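Local coordinates for protein export chaperone SatS (Mycobacterium tuberculosis H37Rv, PDB 6DNM) that acts as a chaperone for proteins exported through the SecA2 pathway, the part described here being its C-terminal domain, at residues D106-A109 and A114-R117; L126-G131 and A138-L143; V153-D158 and V162-A167. All blocks are in the same frame, centred on the assembly; numbering follows the deposited sequence.

All three contacts lie in the helical half of the domain; contact 2 pairs two helices, whereas contacts 1 and 3 each set a helix against the loop that follows it. Contact 2, 126-131 with 138-143, is the buried one, its centre about 11 Å from the centre of the chain; contact 3 lies at the surface, its centre about 23 Å from that point, and contact 1 is intermediate. Helix 117-134 links contacts 1 and 2: its N-cap belongs to the former and its later turns to the latter. Contact 1 mixes apolar packing with a water bridge, contact 2 adds a salt bridge beside a buried valine, and contact 3 relies on CH-pi packing. Val153 of contact 3 touches Phe108 of contact 1 and Leu143 of contact 2.

Contact 1 (D106-A109 and A114-R117); sequences DDFA and AVDR
Phe108 and Val115 supply the apolar side of this turn between two helices. The CG2 methyl of Val115 lies 3.7 Å from CD1 of the Phe108 ring, approaching obliquely, and the same methyl also meets CB of Asp107 at 3.9 Å. Val115 has CG1 anti to its backbone N (chi1 -180°), which leaves CG2 as the branch directed at helix 104-110. CB of Ala114 points toward the helix and packs on the backbone O of Asp107 at 3.6 Å.

The polar side is built differently, for the Asp107 carboxylate is tied to the loop through one ordered water. Water 1 donates to OD2 of Asp107 at 2.6 Å and accepts from the backbone N of Asp116 at 2.9 Å, so a single molecule spans the gap between helix and loop. The carbonyl O of Ala114 also meets the carboxylate directly, nearest to CG of Asp107 at 3.3 Å and about equally far from its two oxygens. Asp116 is itself the N-cap of helix 117-134, its OD2 accepting a hydrogen bond from the backbone N of Gln119; the water thus holds the cap residue by its main chain while its carboxylate serves the helix.

Around this turn, Phe108 reaches Leu149 and Leu152 of helix 148-157 and meets the Trp176 ring of helix 170-185, while Val115 packs on Val156 and, together with Phe108, on Leu120 of helix 117-134.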
loop_
_atom_site.group_PDB
_atom_site.type_symbol
_atom_site.label_atom_id
_atom_site.label_comp_id
_atom_site.label_asym_id
_atom_site.label_seq_id
_atom_site.Cartn_x
_atom_site.Cartn_y
_atom_site.Cartn_z
ATOM N N ASP A 106 5.520 9.969 14.374
ATOM C CA ASP A 106 5.491 10.415 15.763
ATOM C C ASP A 106 5.803 9.265 16.710
ATOM O O ASP A 106 6.529 9.448 17.691
ATOM C CB ASP A 106 4.131 11.044 16.080
ATOM C CG ASP A 106 3.810 12.211 15.168
ATOM O OD1 ASP A 106 2.788 12.145 14.454
ATOM O OD2 ASP A 106 4.599 13.178 15.146
ATOM N N ASP A 107 5.308 8.063 16.397
ATOM C CA ASP A 107 5.535 6.921 17.278
ATOM C C ASP A 107 7.002 6.500 17.296
ATOM O O ASP A 107 7.538 6.167 18.358
ATOM C CB ASP A 107 4.633 5.755 16.886
ATOM C CG ASP A 107 3.167 6.066 17.097
ATOM O OD1 ASP A 107 2.871 6.953 17.925
ATOM O OD2 ASP A 107 2.306 5.435 16.438
ATOM N N PHE A 108 7.663 6.484 16.134
ATOM C CA PHE A 108 9.083 6.135 16.102
ATOM C C PHE A 108 9.896 7.057 17.001
ATOM O O PHE A 108 10.865 6.622 17.636
ATOM C CB PHE A 108 9.618 6.194 14.669
ATOM C CG PHE A 108 9.196 5.033 13.806
ATOM C CD1 PHE A 108 9.342 3.723 14.244
ATOM C CD2 PHE A 108 8.671 5.253 12.547
ATOM C CE1 PHE A 108 8.947 2.652 13.441
ATOM C CE2 PHE A 108 8.290 4.198 11.743
ATOM C CZ PHE A 108 8.426 2.895 12.190
ATOM N N ALA A 109 9.508 8.335 17.077
ATOM C CA ALA A 109 10.238 9.289 17.903
ATOM C C ALA A 109 10.159 8.948 19.382
ATOM O O ALA A 109 11.053 9.337 20.144
ATOM C CB ALA A 109 9.721 10.709 17.657
ATOM N N ALA A 114 6.038 2.720 21.625
ATOM C CA ALA A 114 4.972 3.581 21.131
ATOM C C ALA A 114 4.425 3.140 19.780
ATOM O O ALA A 114 3.384 3.653 19.352
ATOM C CB ALA A 114 5.459 5.029 21.019
ATOM N N VAL A 115 5.096 2.215 19.101
ATOM C CA VAL A 115 4.700 1.784 17.763
ATOM C C VAL A 115 3.776 0.582 17.878
ATOM O O VAL A 115 4.107 -0.410 18.542
ATOM C CB VAL A 115 5.928 1.435 16.910
ATOM C CG1 VAL A 115 5.470 0.997 15.527
ATOM C CG2 VAL A 115 6.879 2.616 16.832
ATOM N N ASP A 116 2.622 0.652 17.224
ATOM C CA ASP A 116 1.709 -0.480 17.231
ATOM C C ASP A 116 2.214 -1.544 16.266
ATOM O O ASP A 116 2.397 -1.274 15.073
ATOM C CB ASP A 116 0.301 -0.052 16.838
ATOM C CG ASP A 116 -0.678 -1.202 16.913
ATOM O OD1 ASP A 116 -1.071 -1.554 18.038
ATOM O OD2 ASP A 116 -1.036 -1.774 15.863
ATOM N N ARG A 117 2.409 -2.758 16.777
ATOM C CA ARG A 117 3.018 -3.813 15.974
ATOM C C ARG A 117 2.167 -4.149 14.755
ATOM O O ARG A 117 2.677 -4.225 13.632
ATOM C CB ARG A 117 3.242 -5.048 16.842
ATOM C CG ARG A 117 3.938 -6.182 16.113
ATOM C CD ARG A 117 3.464 -7.536 16.644
ATOM N NE ARG A 117 2.029 -7.694 16.438
ATOM C CZ ARG A 117 1.469 -7.961 15.263
ATOM N NH1 ARG A 117 2.224 -8.105 14.182
ATOM N NH2 ARG A 117 0.155 -8.069 15.167
HETATM O O HOH W 1 1.742 2.996 15.760
#

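Contact 2 (L126-G131 and A138-L143); sequences LLRDIG and AVDKAL
NH1 of Arg128 is gripped by two partners: it donates to OD1 of Asp140 over 3.2 Å, as part of a salt bridge, and to water 2, which passes the link on to the backbone O of Asp140. The carboxylate oxygen lies nearly in the guanidinium plane, yet the arginine meets it from above the carboxylate plane, 37° out, and the N-H...O angle is a bent 140°. NH2 has its own water, number 3, which donates to the backbone O of Leu143 at 2.8 Å. A bend at chi2 helps carry the Arg128 chain across to the shorter helix, where CD1 of Leu143 sits over the centre of one guanidinium face, 3.6 Å above it.

Next to these polar groups lies Val139, the buried centre of the contact. Its CG2 methyl packs 3.4 Å from the backbone O of Leu127 and 4.1 Å from CA of Gly131, while CG1 touches CB of Leu127 at 3.9 Å. Gly131 presents bare backbone at the closest CA approach of the two helices, whose segment axes pass 8.8 Å apart at 133°. Leu127 and Val139 also pack on helix 170-185, through Trp176 and Leu179.

In this pair of successive helices, well away from antiparallel, Arg128 and Asp140 sit on the more exposed side while Val139 is buried. A bent salt bridge shared with water suggests a modest electrostatic tie; the carbonyls of Asp140 and Leu143, reached through the two waters, probably help hold the guanidinium in place.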
loop_
_atom_site.group_PDB
_atom_site.type_symbol
_atom_site.label_atom_id
_atom_site.label_comp_id
_atom_site.label_asym_id
_atom_site.label_seq_id
_atom_site.Cartn_x
_atom_site.Cartn_y
_atom_site.Cartn_z
ATOM N N LEU A 126 2.828 -3.056 2.730
ATOM C CA LEU A 126 2.573 -2.117 1.635
ATOM C C LEU A 126 3.868 -1.509 1.115
ATOM O O LEU A 126 4.064 -1.399 -0.099
ATOM C CB LEU A 126 1.643 -1.000 2.107
ATOM C CG LEU A 126 1.436 0.122 1.083
ATOM C CD1 LEU A 126 0.628 -0.349 -0.128
ATOM C CD2 LEU A 126 0.778 1.315 1.751
ATOM N N LEU A 127 4.754 -1.095 2.022
ATOM C CA LEU A 127 5.999 -0.450 1.611
ATOM C C LEU A 127 6.820 -1.356 0.704
ATOM O O LEU A 127 7.344 -0.912 -0.325
ATOM C CB LEU A 127 6.818 -0.088 2.845
ATOM C CG LEU A 127 6.269 1.017 3.730
ATOM C CD1 LEU A 127 7.160 1.215 4.936
ATOM C CD2 LEU A 127 6.200 2.254 2.924
ATOM N N ARG A 128 6.963 -2.629 1.079
ATOM C CA ARG A 128 7.720 -3.557 0.244
ATOM C C ARG A 128 7.065 -3.714 -1.119
ATOM O O ARG A 128 7.755 -3.766 -2.145
ATOM C CB ARG A 128 7.839 -4.914 0.936
ATOM C CG ARG A 128 8.547 -4.871 2.266
ATOM C CD ARG A 128 9.930 -5.403 2.144
ATOM N NE ARG A 128 10.544 -5.606 3.451
ATOM C CZ ARG A 128 11.844 -5.484 3.675
ATOM N NH1 ARG A 128 12.657 -5.149 2.677
ATOM N NH2 ARG A 128 12.328 -5.697 4.890
ATOM N N ASP A 129 5.728 -3.781 -1.153
ATOM C CA ASP A 129 5.030 -3.883 -2.433
ATOM C C ASP A 129 5.260 -2.640 -3.284
ATOM O O ASP A 129 5.465 -2.744 -4.497
ATOM C CB ASP A 129 3.532 -4.073 -2.197
ATOM C CG ASP A 129 3.157 -5.500 -1.841
ATOM O OD1 ASP A 129 4.015 -6.399 -1.914
ATOM O OD2 ASP A 129 1.978 -5.717 -1.495
ATOM N N ILE A 130 5.220 -1.453 -2.672
ATOM C CA ILE A 130 5.457 -0.225 -3.431
ATOM C C ILE A 130 6.884 -0.190 -3.950
ATOM O O ILE A 130 7.134 0.180 -5.103
ATOM C CB ILE A 130 5.144 1.016 -2.574
ATOM C CG1 ILE A 130 3.652 1.097 -2.260
ATOM C CG2 ILE A 130 5.622 2.293 -3.272
ATOM C CD1 ILE A 130 3.297 2.331 -1.441
ATOM N N GLY A 131 7.850 -0.559 -3.107
ATOM C CA GLY A 131 9.227 -0.599 -3.563
ATOM C C GLY A 131 9.426 -1.561 -4.717
ATOM O O GLY A 131 10.110 -1.243 -5.694
ATOM N N ALA A 138 14.668 1.880 -2.657
ATOM C CA ALA A 138 14.641 2.755 -1.485
ATOM C C ALA A 138 14.099 2.041 -0.248
ATOM O O ALA A 138 14.652 2.179 0.850
ATOM C CB ALA A 138 13.833 4.018 -1.780
ATOM N N VAL A 139 13.015 1.278 -0.402
ATOM C CA VAL A 139 12.423 0.596 0.749
ATOM C C VAL A 139 13.351 -0.499 1.259
ATOM O O VAL A 139 13.627 -0.587 2.461
ATOM C CB VAL A 139 11.026 0.043 0.415
ATOM C CG1 VAL A 139 10.467 -0.722 1.617
ATOM C CG2 VAL A 139 10.073 1.161 0.012
ATOM N N ASP A 140 13.835 -1.362 0.359
ATOM C CA ASP A 140 14.725 -2.435 0.788
ATOM C C ASP A 140 15.940 -1.880 1.520
ATOM O O ASP A 140 16.362 -2.427 2.543
ATOM C CB ASP A 140 15.167 -3.275 -0.408
ATOM C CG ASP A 140 14.028 -4.052 -1.033
ATOM O OD1 ASP A 140 12.961 -4.202 -0.385
ATOM O OD2 ASP A 140 14.210 -4.520 -2.174
ATOM N N LYS A 141 16.507 -0.783 1.023
ATOM C CA LYS A 141 17.682 -0.219 1.674
ATOM C C LYS A 141 17.332 0.329 3.049
ATOM O O LYS A 141 18.066 0.111 4.022
ATOM C CB LYS A 141 18.277 0.877 0.796
ATOM C CG LYS A 141 19.020 0.357 -0.410
ATOM C CD LYS A 141 19.495 1.509 -1.278
ATOM C CE LYS A 141 20.979 1.773 -1.112
ATOM N NZ LYS A 141 21.589 2.204 -2.405
ATOM N N ALA A 142 16.230 1.069 3.147
ATOM C CA ALA A 142 15.889 1.712 4.413
ATOM C C ALA A 142 15.586 0.691 5.499
ATOM O O ALA A 142 15.832 0.949 6.685
ATOM C CB ALA A 142 14.692 2.643 4.226
ATOM N N LEU A 143 15.064 -0.469 5.122
ATOM C CA LEU A 143 14.690 -1.492 6.085
ATOM C C LEU A 143 15.817 -2.481 6.375
ATOM O O LEU A 143 15.599 -3.445 7.112
ATOM C CB LEU A 143 13.415 -2.216 5.627
ATOM C CG LEU A 143 12.153 -1.346 5.561
ATOM C CD1 LEU A 143 10.958 -2.176 5.118
ATOM C CD2 LEU A 143 11.870 -0.640 6.898
HETATM O O HOH W 2 15.459 -4.817 3.271
HETATM O O HOH W 3 15.307 -5.835 5.767
#

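Contact 3 (V153-D158 and V162-A167); sequences VAYVLD and VGKPTA
Tyr155, on the last turn of helix 148-157, is packed against an inverse gamma turn centred on Gly163, in the loop that leads to helix 170-185. The tight part is centred on one face of its ring. CA of Lys164 stands 3.8 Å from the ring centroid and 21° off the normal, and CD of Pro165 stands 4.0 Å from it at 27°, so two successive residues make CH-pi contacts with the same ring. With CG anti to the backbone N (chi1 178°), the phenol extends from the helix toward the loop, where CD of Pro165 meets its root, 3.6 Å from CG of Tyr155, and Lys164 its outer half. The carbonyl of Gly163 joins them obliquely, its O 3.4 Å from CD1 of Tyr155. Pro165 is the buried member of the loop and continues inward onto Gln151 and Leu152 of the same helix.

The looser part lies at the ring edge and the solvent-exposed end of the loop. Val162 approaches that edge only through its backbone, its C atom lying 4.1 Å from CE1 of Tyr155, and its side chain points away. The Lys164 chain passes the phenol obliquely before its ammonium group leaves to form a salt bridge with Asp113. Tyr155 also touches Pro112, so the tyrosine meets two loops, one before helix 117-134 and one before helix 170-185. At the far end of the packed strip, CB of Lys164 rests 3.5 Å from the Tyr155 OH.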
loop_
_atom_site.group_PDB
_atom_site.type_symbol
_atom_site.label_atom_id
_atom_site.label_comp_id
_atom_site.label_asym_id
_atom_site.label_seq_id
_atom_site.Cartn_x
_atom_site.Cartn_y
_atom_site.Cartn_z
ATOM N N VAL A 153 12.353 -1.273 13.194
ATOM C CA VAL A 153 11.239 -2.012 12.612
ATOM C C VAL A 153 11.353 -3.496 12.938
ATOM O O VAL A 153 10.378 -4.130 13.360
ATOM C CB VAL A 153 11.189 -1.758 11.098
ATOM C CG1 VAL A 153 10.218 -2.727 10.415
ATOM C CG2 VAL A 153 10.801 -0.310 10.835
ATOM N N ALA A 154 12.546 -4.078 12.743
ATOM C CA ALA A 154 12.713 -5.507 13.012
ATOM C C ALA A 154 12.402 -5.822 14.471
ATOM O O ALA A 154 11.763 -6.838 14.775
ATOM C CB ALA A 154 14.120 -5.968 12.621
ATOM N N TYR A 155 12.822 -4.945 15.386
ATOM C CA TYR A 155 12.546 -5.169 16.798
ATOM C C TYR A 155 11.048 -5.153 17.086
ATOM O O TYR A 155 10.531 -6.049 17.765
ATOM C CB TYR A 155 13.281 -4.137 17.654
ATOM C CG TYR A 155 12.967 -4.318 19.123
ATOM C CD1 TYR A 155 13.603 -5.304 19.868
ATOM C CD2 TYR A 155 12.008 -3.533 19.758
ATOM C CE1 TYR A 155 13.311 -5.492 21.206
ATOM C CE2 TYR A 155 11.709 -3.717 21.104
ATOM C CZ TYR A 155 12.363 -4.697 21.820
ATOM O OH TYR A 155 12.065 -4.883 23.156
ATOM N N VAL A 156 10.331 -4.139 16.583
ATOM C CA VAL A 156 8.895 -4.031 16.848
ATOM C C VAL A 156 8.153 -5.239 16.290
ATOM O O VAL A 156 7.208 -5.744 16.906
ATOM C CB VAL A 156 8.327 -2.707 16.293
ATOM C CG1 VAL A 156 6.785 -2.701 16.355
ATOM C CG2 VAL A 156 8.900 -1.504 17.036
ATOM N N LEU A 157 8.559 -5.716 15.112
ATOM C CA LEU A 157 7.840 -6.807 14.464
ATOM C C LEU A 157 8.166 -8.176 15.043
ATOM O O LEU A 157 7.513 -9.153 14.662
ATOM C CB LEU A 157 8.113 -6.793 12.959
ATOM C CG LEU A 157 7.594 -5.558 12.231
ATOM C CD1 LEU A 157 7.905 -5.656 10.744
ATOM C CD2 LEU A 157 6.093 -5.438 12.453
ATOM N N ASP A 158 9.148 -8.278 15.944
ATOM C CA ASP A 158 9.527 -9.561 16.535
ATOM C C ASP A 158 9.321 -9.524 18.042
ATOM O O ASP A 158 10.208 -9.059 18.781
ATOM C CB ASP A 158 10.984 -9.887 16.206
ATOM C CG ASP A 158 11.419 -11.248 16.720
ATOM O OD1 ASP A 158 10.608 -11.969 17.341
ATOM O OD2 ASP A 158 12.603 -11.595 16.510
ATOM N N VAL A 162 14.999 -9.371 22.093
ATOM C CA VAL A 162 15.414 -8.602 23.259
ATOM C C VAL A 162 16.442 -7.534 22.905
ATOM O O VAL A 162 17.012 -6.908 23.802
ATOM C CB VAL A 162 15.905 -9.505 24.405
ATOM C CG1 VAL A 162 14.731 -10.219 25.044
ATOM C CG2 VAL A 162 16.937 -10.507 23.898
ATOM N N GLY A 163 16.702 -7.315 21.623
ATOM C CA GLY A 163 17.647 -6.291 21.226
ATOM C C GLY A 163 16.984 -4.936 21.095
ATOM O O GLY A 163 16.846 -4.414 19.984
ATOM N N LYS A 164 16.566 -4.359 22.214
ATOM C CA LYS A 164 15.738 -3.155 22.160
ATOM C C LYS A 164 16.575 -1.926 21.815
ATOM O O LYS A 164 17.519 -1.601 22.546
ATOM C CB LYS A 164 15.008 -2.938 23.479
ATOM C CG LYS A 164 14.202 -1.651 23.517
ATOM C CD LYS A 164 13.580 -1.418 24.881
ATOM C CE LYS A 164 12.175 -0.859 24.763
ATOM N NZ LYS A 164 11.348 -1.216 25.954
ATOM N N PRO A 165 16.267 -1.227 20.729
ATOM C CA PRO A 165 16.973 0.027 20.436
ATOM C C PRO A 165 16.728 1.032 21.547
ATOM O O PRO A 165 15.639 1.096 22.118
ATOM C CB PRO A 165 16.327 0.488 19.124
ATOM C CG PRO A 165 15.769 -0.748 18.517
ATOM C CD PRO A 165 15.310 -1.587 19.670
ATOM N N THR A 166 17.754 1.820 21.849
ATOM C CA THR A 166 17.736 2.718 22.993
ATOM C C THR A 166 17.650 4.174 22.545
ATOM O O THR A 166 18.137 4.549 21.473
ATOM C CB THR A 166 18.984 2.507 23.861
ATOM O OG1 THR A 166 20.144 2.461 23.025
ATOM C CG2 THR A 166 18.878 1.185 24.611
ATOM N N ALA A 167 17.023 4.996 23.383
ATOM C CA ALA A 167 16.787 6.393 23.056
ATOM C C ALA A 167 18.107 7.160 22.954
ATOM O O ALA A 167 19.099 6.800 23.597
ATOM C CB ALA A 167 15.934 7.033 24.146
#